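PDB 3VUP: beta-1,4-mannanase from Aplysia kurodai, which probably hydrolyses internal beta-1,4-mannosidic linkages of mannan in the digestive fluid of the sea hare. Local coordinates for residues Val16-Gly21 with Gly56-Leu61; Met222-Pro227 with Tyr259-Tyr264. One frame throughout, in Å; residues are numbered along the deposited sequence. Where two conformers were deposited one is given.

Contact 1. Residues Val16-Gly21 with Gly56-Leu61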
ATOM      1  N   VAL A  16       7.686  -8.098  15.003  1.00  6.59           N
ATOM      2  CA  VAL A  16       8.201  -6.813  14.550  1.00  7.24           C
ATOM      3  C   VAL A  16       7.050  -5.831  14.348  1.00  6.50           C
ATOM      4  O   VAL A  16       5.988  -6.211  13.849  1.00  8.41           O
ATOM      5  CB  VAL A  16       9.037  -6.968  13.234  1.00  8.56           C
ATOM      6  CG1 VAL A  16       8.208  -7.585  12.121  1.00  8.97           C
ATOM      7  CG2 VAL A  16       9.632  -5.653  12.774  1.00 10.31           C
ATOM      8  N   PHE A  17       7.273  -4.577  14.737  1.00  5.94           N
ATOM      9  CA  PHE A  17       6.365  -3.480  14.434  1.00  6.13           C
ATOM     10  C   PHE A  17       6.962  -2.715  13.264  1.00  6.02           C
ATOM     11  O   PHE A  17       8.153  -2.394  13.286  1.00  5.64           O
ATOM     12  CB  PHE A  17       6.218  -2.571  15.656  1.00  6.11           C
ATOM     13  CG  PHE A  17       5.279  -1.411  15.451  1.00  6.03           C
ATOM     14  CD1 PHE A  17       3.920  -1.521  15.748  1.00  6.40           C
ATOM     15  CD2 PHE A  17       5.757  -0.204  14.965  1.00  6.03           C
ATOM     16  CE1 PHE A  17       3.057  -0.447  15.562  1.00  6.01           C
ATOM     17  CE2 PHE A  17       4.911   0.868  14.782  1.00  5.94           C
ATOM     18  CZ  PHE A  17       3.553   0.751  15.087  1.00  5.91           C
ATOM     19  N   LEU A  18       6.154  -2.437  12.243  1.00  5.04           N
ATOM     20  CA  LEU A  18       6.657  -1.764  11.052  1.00  5.46           C
ATOM     21  C   LEU A  18       6.564  -0.254  11.226  1.00  5.89           C
ATOM     22  O   LEU A  18       5.472   0.312  11.238  1.00  8.40           O
ATOM     23  CB  LEU A  18       5.872  -2.209   9.819  1.00  5.63           C
ATOM     24  CG  LEU A  18       5.851  -3.721   9.572  1.00  6.75           C
ATOM     25  CD1 LEU A  18       4.952  -4.061   8.404  1.00  7.58           C
ATOM     26  CD2 LEU A  18       7.248  -4.241   9.315  1.00  8.42           C
ATOM     27  N   SER A  19       7.713   0.398  11.363  1.00  5.31           N
ATOM     28  CA  SER A  19       7.764   1.824  11.643  1.00  5.39           C
ATOM     29  C   SER A  19       8.535   2.550  10.553  1.00  4.75           C
ATOM     30  O   SER A  19       9.681   2.197  10.260  1.00  5.54           O
ATOM     31  CB  SER A  19       8.487   2.053  12.970  1.00  6.54           C
ATOM     32  OG  SER A  19       8.645   3.438  13.198  1.00  6.34           O
ATOM     33  N   GLY A  20       7.942   3.571   9.951  1.00  5.09           N
ATOM     34  CA  GLY A  20       8.670   4.305   8.943  1.00  5.32           C
ATOM     35  C   GLY A  20       7.771   5.300   8.262  1.00  4.75           C
ATOM     36  O   GLY A  20       6.998   6.018   8.908  1.00  4.92           O
ATOM     37  N   GLY A  21       7.859   5.350   6.942  1.00  5.09           N
ATOM     38  CA  GLY A  21       7.087   6.325   6.216  1.00  5.22           C
ATOM     39  C   GLY A  21       6.944   6.024   4.745  1.00  5.35           C
ATOM     40  O   GLY A  21       7.488   5.046   4.221  1.00  5.74           O
ATOM     41  N   GLY A  56      13.810   3.972  11.636  1.00  6.61           N
ATOM     42  CA  GLY A  56      12.752   3.343  10.872  1.00  6.71           C
ATOM     43  C   GLY A  56      13.199   2.006  10.322  1.00  6.46           C
ATOM     44  O   GLY A  56      14.397   1.766  10.146  1.00  7.70           O
ATOM     45  N   ASN A  57      12.227   1.147  10.025  1.00  5.86           N
ATOM     46  CA  ASN A  57      12.498  -0.138   9.394  1.00  6.24           C
ATOM     47  C   ASN A  57      11.676  -0.380   8.129  1.00  6.05           C
ATOM     48  O   ASN A  57      11.780  -1.457   7.553  1.00  6.56           O
ATOM     49  CB  ASN A  57      12.310  -1.309  10.373  1.00  6.84           C
ATOM     50  CG  ASN A  57      10.875  -1.476  10.833  1.00  6.06           C
ATOM     51  OD1 ASN A  57       9.932  -0.969  10.215  1.00  5.63           O
ATOM     52  ND2 ASN A  57      10.701  -2.198  11.926  1.00  6.44           N
ATOM     53  N   SER A  58      10.871   0.594   7.694  1.00  5.72           N
ATOM     54  CA  SER A  58       9.862   0.390   6.635  0.56  5.87           C
ATOM     55  C   SER A  58       9.743   1.604   5.730  1.00  5.50           C
ATOM     56  O   SER A  58       9.606   2.711   6.255  1.00  5.67           O
ATOM     57  CB  SER A  58       8.477   0.219   7.265  0.56  5.61           C
ATOM     58  OG  SER A  58       8.308  -1.041   7.869  0.56  6.28           O
ATOM     59  N   MET A  59       9.710   1.402   4.414  1.00  5.03           N
ATOM     60  CA  MET A  59       9.468   2.468   3.444  0.55  5.21           C
ATOM     61  C   MET A  59       8.389   2.028   2.449  1.00  5.31           C
ATOM     62  O   MET A  59       8.571   1.000   1.791  1.00  5.91           O
ATOM     63  CB  MET A  59      10.763   2.760   2.677  0.55  5.28           C
ATOM     64  CG  MET A  59      10.684   3.903   1.675  0.55  5.90           C
ATOM     65  SD  MET A  59      10.793   5.545   2.402  0.55  6.21           S
ATOM     66  CE  MET A  59      12.569   5.759   2.536  0.55  6.94           C
ATOM     67  N   ARG A  60       7.318   2.807   2.316  1.00  4.56           N
ATOM     68  CA  ARG A  60       6.343   2.621   1.246  1.00  4.62           C
ATOM     69  C   ARG A  60       6.690   3.630   0.155  1.00  4.91           C
ATOM     70  O   ARG A  60       6.973   4.791   0.446  1.00  5.14           O
ATOM     71  CB  ARG A  60       4.930   2.861   1.775  1.00  4.70           C
ATOM     72  CG  ARG A  60       3.823   2.751   0.718  1.00  5.23           C
ATOM     73  CD  ARG A  60       2.484   2.698   1.403  1.00  4.67           C
ATOM     74  NE  ARG A  60       1.297   2.584   0.557  1.00  4.70           N
ATOM     75  CZ  ARG A  60       0.413   3.556   0.339  1.00  4.52           C
ATOM     76  NH1 ARG A  60       0.627   4.797   0.767  1.00  4.50           N
ATOM     77  NH2 ARG A  60      -0.695   3.279  -0.337  1.00  5.00           N
ATOM     78  N   LEU A  61       6.692   3.192  -1.100  1.00  5.01           N
ATOM     79  CA  LEU A  61       6.957   4.098  -2.218  1.00  5.44           C
ATOM     80  C   LEU A  61       6.201   3.601  -3.438  1.00  4.69           C
ATOM     81  O   LEU A  61       5.881   2.413  -3.551  1.00  5.33           O
ATOM     82  CB  LEU A  61       8.455   4.256  -2.503  1.00  6.05           C
ATOM     83  CG  LEU A  61       9.191   3.162  -3.281  1.00  6.78           C
ATOM     84  CD1 LEU A  61      10.608   3.620  -3.581  1.00  7.40           C
ATOM     85  CD2 LEU A  61       9.223   1.850  -2.522  1.00  7.58           C
TER

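Contact 2. Residues Met222-Pro227 with Tyr259-Tyr264. With SO4 (sulfate ion), chain D.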
ATOM      1  N   MET A 222      -3.148  -3.546   0.465  1.00  5.00           N
ATOM      2  CA  MET A 222      -3.733  -2.474  -0.327  1.00  4.61           C
ATOM      3  C   MET A 222      -4.075  -1.379   0.679  1.00  4.27           C
ATOM      4  O   MET A 222      -4.559  -1.667   1.775  1.00  4.75           O
ATOM      5  CB  MET A 222      -4.955  -2.995  -1.097  1.00  5.17           C
ATOM      6  CG  MET A 222      -5.789  -1.943  -1.813  1.00  5.39           C
ATOM      7  SD  MET A 222      -6.946  -1.109  -0.690  1.00  5.87           S
ATOM      8  CE  MET A 222      -7.814  -2.532  -0.037  1.00  7.55           C
ATOM      9  N   GLY A 223      -3.804  -0.125   0.328  1.00  4.29           N
ATOM     10  CA  GLY A 223      -3.992   0.978   1.254  1.00  4.37           C
ATOM     11  C   GLY A 223      -5.316   1.708   1.086  1.00  4.45           C
ATOM     12  O   GLY A 223      -5.508   2.440   0.111  1.00  5.47           O
ATOM     13  N   VAL A 224      -6.238   1.506   2.020  1.00  4.19           N
ATOM     14  CA  VAL A 224      -7.530   2.180   1.934  1.00  4.55           C
ATOM     15  C   VAL A 224      -7.420   3.624   2.399  1.00  4.28           C
ATOM     16  O   VAL A 224      -6.621   3.959   3.275  1.00  4.47           O
ATOM     17  CB  VAL A 224      -8.647   1.454   2.728  1.00  4.85           C
ATOM     18  CG1 VAL A 224      -8.829   0.031   2.209  1.00  5.59           C
ATOM     19  CG2 VAL A 224      -8.389   1.459   4.233  1.00  4.90           C
ATOM     20  N   TRP A 225      -8.250   4.491   1.838  1.00  4.15           N
ATOM     21  CA  TRP A 225      -8.191   5.906   2.186  1.00  4.55           C
ATOM     22  C   TRP A 225      -8.654   6.191   3.605  1.00  4.59           C
ATOM     23  O   TRP A 225      -8.276   7.196   4.204  1.00  4.61           O
ATOM     24  CB  TRP A 225      -8.959   6.736   1.153  1.00  4.77           C
ATOM     25  CG  TRP A 225     -10.231   7.414   1.609  1.00  5.13           C
ATOM     26  CD1 TRP A 225     -10.401   8.757   1.799  1.00  6.07           C
ATOM     27  CD2 TRP A 225     -11.518   6.813   1.870  1.00  5.44           C
ATOM     28  NE1 TRP A 225     -11.693   9.030   2.172  1.00  6.33           N
ATOM     29  CE2 TRP A 225     -12.397   7.857   2.223  1.00  5.91           C
ATOM     30  CE3 TRP A 225     -12.007   5.498   1.868  1.00  5.60           C
ATOM     31  CZ2 TRP A 225     -13.732   7.632   2.567  1.00  6.14           C
ATOM     32  CZ3 TRP A 225     -13.340   5.279   2.213  1.00  6.10           C
ATOM     33  CH2 TRP A 225     -14.183   6.342   2.551  1.00  6.06           C
ATOM     34  N   ASN A 226      -9.477   5.283   4.126  1.00  4.61           N
ATOM     35  CA  ASN A 226     -10.177   5.449   5.387  1.00  4.50           C
ATOM     36  C   ASN A 226     -10.725   4.052   5.686  1.00  4.60           C
ATOM     37  O   ASN A 226     -11.214   3.384   4.773  1.00  4.87           O
ATOM     38  CB  ASN A 226     -11.317   6.461   5.171  1.00  4.92           C
ATOM     39  CG  ASN A 226     -12.058   6.826   6.446  1.00  5.16           C
ATOM     40  OD1 ASN A 226     -12.498   5.952   7.196  1.00  4.59           O
ATOM     41  ND2 ASN A 226     -12.212   8.132   6.689  1.00  5.94           N
ATOM     42  N   PRO A 227     -10.651   3.593   6.947  1.00  4.75           N
ATOM     43  CA  PRO A 227     -11.165   2.248   7.225  1.00  4.79           C
ATOM     44  C   PRO A 227     -12.673   2.072   7.001  1.00  4.67           C
ATOM     45  O   PRO A 227     -13.140   0.941   7.083  1.00  4.49           O
ATOM     46  CB  PRO A 227     -10.816   2.039   8.705  1.00  5.85           C
ATOM     47  CG  PRO A 227     -10.680   3.415   9.254  1.00  5.82           C
ATOM     48  CD  PRO A 227     -10.072   4.219   8.145  1.00  5.24           C
ATOM     49  N   TYR A 259      -4.009  -5.745   6.343  1.00  4.50           N
ATOM     50  CA  TYR A 259      -4.742  -4.565   5.951  1.00  4.57           C
ATOM     51  C   TYR A 259      -3.928  -3.307   6.253  1.00  4.46           C
ATOM     52  O   TYR A 259      -3.020  -3.318   7.089  1.00  4.75           O
ATOM     53  CB  TYR A 259      -6.067  -4.528   6.689  1.00  4.60           C
ATOM     54  CG  TYR A 259      -7.066  -5.603   6.317  1.00  4.94           C
ATOM     55  CD1 TYR A 259      -7.499  -5.767   5.006  1.00  5.21           C
ATOM     56  CD2 TYR A 259      -7.642  -6.408   7.296  1.00  5.99           C
ATOM     57  CE1 TYR A 259      -8.463  -6.718   4.685  1.00  5.32           C
ATOM     58  CE2 TYR A 259      -8.615  -7.355   6.982  1.00  6.62           C
ATOM     59  CZ  TYR A 259      -9.027  -7.501   5.679  1.00  5.62           C
ATOM     60  OH  TYR A 259     -10.005  -8.414   5.342  1.00  6.59           O
ATOM     61  N   GLN A 260      -4.275  -2.227   5.565  1.00  4.61           N
ATOM     62  CA  GLN A 260      -3.542  -0.975   5.653  1.00  4.39           C
ATOM     63  C   GLN A 260      -4.533   0.173   5.596  1.00  4.10           C
ATOM     64  O   GLN A 260      -5.189   0.380   4.583  1.00  5.23           O
ATOM     65  CB  GLN A 260      -2.546  -0.867   4.499  1.00  4.44           C
ATOM     66  CG  GLN A 260      -1.757   0.433   4.537  1.00  5.31           C
ATOM     67  CD  GLN A 260      -1.118   0.827   3.222  1.00  4.88           C
ATOM     68  OE1 GLN A 260      -0.890   2.013   2.979  1.00  5.17           O
ATOM     69  NE2 GLN A 260      -0.835  -0.149   2.360  1.00  5.40           N
ATOM     70  N   PHE A 261      -4.663   0.886   6.709  1.00  4.40           N
ATOM     71  CA  PHE A 261      -5.575   2.024   6.805  1.00  4.44           C
ATOM     72  C   PHE A 261      -4.800   3.329   6.648  1.00  3.80           C
ATOM     73  O   PHE A 261      -3.718   3.483   7.215  1.00  5.09           O
ATOM     74  CB  PHE A 261      -6.201   2.113   8.200  1.00  4.75           C
ATOM     75  CG  PHE A 261      -7.111   0.969   8.606  1.00  5.18           C
ATOM     76  CD1 PHE A 261      -7.585   0.008   7.725  1.00  5.64           C
ATOM     77  CD2 PHE A 261      -7.521   0.907   9.929  1.00  5.37           C
ATOM     78  CE1 PHE A 261      -8.442  -1.008   8.175  1.00  6.15           C
ATOM     79  CE2 PHE A 261      -8.373  -0.083  10.378  1.00  6.04           C
ATOM     80  CZ  PHE A 261      -8.839  -1.038   9.499  1.00  6.06           C
ATOM     81  N   HIS A 262      -5.383   4.297   5.946  1.00  4.18           N
ATOM     82  CA  HIS A 262      -4.898   5.668   6.009  1.00  4.23           C
ATOM     83  C   HIS A 262      -5.826   6.453   6.921  1.00  4.46           C
ATOM     84  O   HIS A 262      -7.021   6.165   6.985  1.00  5.07           O
ATOM     85  CB  HIS A 262      -4.854   6.284   4.618  1.00  4.63           C
ATOM     86  CG  HIS A 262      -3.995   5.516   3.675  1.00  4.37           C
ATOM     87  ND1 HIS A 262      -3.972   5.759   2.316  1.00  5.06           N
ATOM     88  CD2 HIS A 262      -3.126   4.501   3.890  1.00  4.94           C
ATOM     89  CE1 HIS A 262      -3.126   4.927   1.740  1.00  5.25           C
ATOM     90  NE2 HIS A 262      -2.607   4.145   2.670  1.00  5.00           N
ATOM     91  N   SER A 263      -5.282   7.432   7.633  1.00  4.43           N
ATOM     92  CA  SER A 263      -6.119   8.213   8.526  1.00  4.83           C
ATOM     93  C   SER A 263      -5.669   9.652   8.636  1.00  4.80           C
ATOM     94  O   SER A 263      -4.556   9.943   9.070  1.00  5.63           O
ATOM     95  CB  SER A 263      -6.183   7.572   9.913  1.00  5.53           C
ATOM     96  OG  SER A 263      -7.092   8.262  10.763  1.00  6.08           O
ATOM     97  N   TYR A 264      -6.581  10.546   8.271  1.00  5.36           N
ATOM     98  CA  TYR A 264      -6.361  11.979   8.316  1.00  5.29           C
ATOM     99  C   TYR A 264      -7.575  12.645   8.945  1.00  5.40           C
ATOM    100  O   TYR A 264      -8.716  12.287   8.655  1.00  6.22           O
ATOM    101  CB  TYR A 264      -6.187  12.518   6.900  1.00  5.79           C
ATOM    102  CG  TYR A 264      -4.977  12.008   6.153  1.00  5.63           C
ATOM    103  CD1 TYR A 264      -3.732  12.605   6.324  1.00  6.22           C
ATOM    104  CD2 TYR A 264      -5.077  10.945   5.265  1.00  6.02           C
ATOM    105  CE1 TYR A 264      -2.629  12.174   5.628  1.00  6.71           C
ATOM    106  CE2 TYR A 264      -3.967  10.499   4.566  1.00  5.80           C
ATOM    107  CZ  TYR A 264      -2.744  11.126   4.745  1.00  5.44           C
ATOM    108  OH  TYR A 264      -1.624  10.737   4.047  1.00  5.98           O
TER
HETATM  109  S   SO4 D 402     -10.874 -10.641   8.300  1.00 11.25           S
HETATM  110  O1  SO4 D 402     -10.855 -12.095   8.267  1.00 14.83           O
HETATM  111  O2  SO4 D 402      -9.533 -10.154   8.588  1.00 12.43           O
HETATM  112  O3  SO4 D 402     -11.296 -10.118   7.014  1.00 11.99           O
HETATM  113  O4  SO4 D 402     -11.770 -10.206   9.369  1.00 11.63           O
HETATM  114  O   HOH W   1      -6.362  -2.790   3.682  1.00  5.23           O
HETATM  115  O   HOH W   2      -8.751   8.894   6.650  1.00  6.29           O

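Contact 1. Residues Val16-Gly21 with Gly56-Leu61
Strands 18-22 and 58-65, the first two of the eight-stranded TIM barrel and the two strands of a beta-alpha-beta unit, pair here along most of strand 18-22 and the first half of strand 58-65. Their short segments run parallel, with axes 4.9 Å apart and inclined at 47°. Two backbone bonds record the register: Gly21 N donates to Ser58 O, and Arg60 N to Gly21 O at 2.9 Å. Before the start of this ladder, on the N-terminal side, the side chain of Asn57 continues the pairing. With chi1 at 65°, its CG lies between its own backbone N and carbonyl carbon, which turns the amide back toward residues 17-19. Asn57 ND2 gives a straight bond to Phe17 O (2.9 Å, 167° at the hydrogen), the acceptor lying in the amide plane, and also bonds Ile347 O. Asn57 OD1 takes Ser19 N at 2.8 Å and, in the conformer given, Ser58 OG at 2.9 Å from the opposite face of its plane. Asn57 N also donates to Ser19 O at 2.8 Å. An alanine in place of Asn57 would remove the amide and would probably leave Phe17 O and Ser19 N without these partners, with the bond to Ile347 O lost too. Gly20 fits closely: its CA lies 3.3 Å from Ser58 O in a CA-H...O contact, and a CB would clash with that oxygen. Around the pair, strand 318-322 bonds to the backbone of Leu18 and Gly20, Phe107 of strand 105-112 touches Leu18 and Ser58, and helix 324-338 packs on Phe17, Ser19 and Met59.

Contact 2. Residues Met222-Pro227 with Tyr259-Tyr264
Val224 and His262 meet through both backbone and ring where parallel strands 220-224 and 259-262 run side by side in the barrel, their axes 4.8 Å apart. Val224 N donates to Gln260 O and His262 N to Val224 O, each at 3.0 Å. The same Val224 O sits 3.0 Å above the His262 imidazole plane, nearer the edge of the ring than its centre, with Gly223 C over that face too. Chi1 of -58° sets the His262 ring beside its own backbone N, and its NE2 donates to Gln260 OE1 at 2.8 Å. That oxygen lies in the ring plane, whereas NE2 stands 43° out of the Gln260 carbonyl plane. Gln260 reaches this position with CG anti to its backbone N and the chain extended, laying its amide along Gly223, whose CA is 3.5 Å from Gln260 CD. A CB on Gly223 would clash with both His262 NE2 and Gln260 OE1. Phe261 forms an apolar cluster with Pro227 and Val224. Pro227 CB stands over the centre of the Phe261 ring, 3.5 Å from the centroid and 7° off the normal, a CH-pi contact, while Val224 CG2 approaches Phe261 CD1 obliquely at 3.9 Å. One water bridges Met222 O to Gln260 N, and another links Trp225 O to Tyr264 N. Beyond the pair, His262 ND1 is bonded to Glu162 and Gln260 NE2 to Asp158. Both strands run to the C-terminal mouth of the barrel, where TIM-barrel glycosidases have their active site. Bonds at both imidazole nitrogens should restrict the ring's rotation and hold it beside Glu162.

In the fold
Both contacts are buried pairings of sequential parallel strands in one barrel, contact 1 joining the first and second and contact 2 the fifth and sixth, with centres 15 Å apart. In contact 1 a side-chain amide extends the pairing at the N-terminal strand ends; contact 2, reaching the C-terminal ends, combines an imidazole-amide network with a CH-pi cluster. They meet through Arg60 of 56-61, whose NE packs 3.3 Å from Gln260 OE1 and whose NH2 lies 3.6 Å from His262 CE1. Arg60 is salt-bridged to Asp158 and Glu293 and hydrogen-bonded to Asn22 and Asn161. A bound Tris molecule near Arg60 and His262 is consistent with a pocket there.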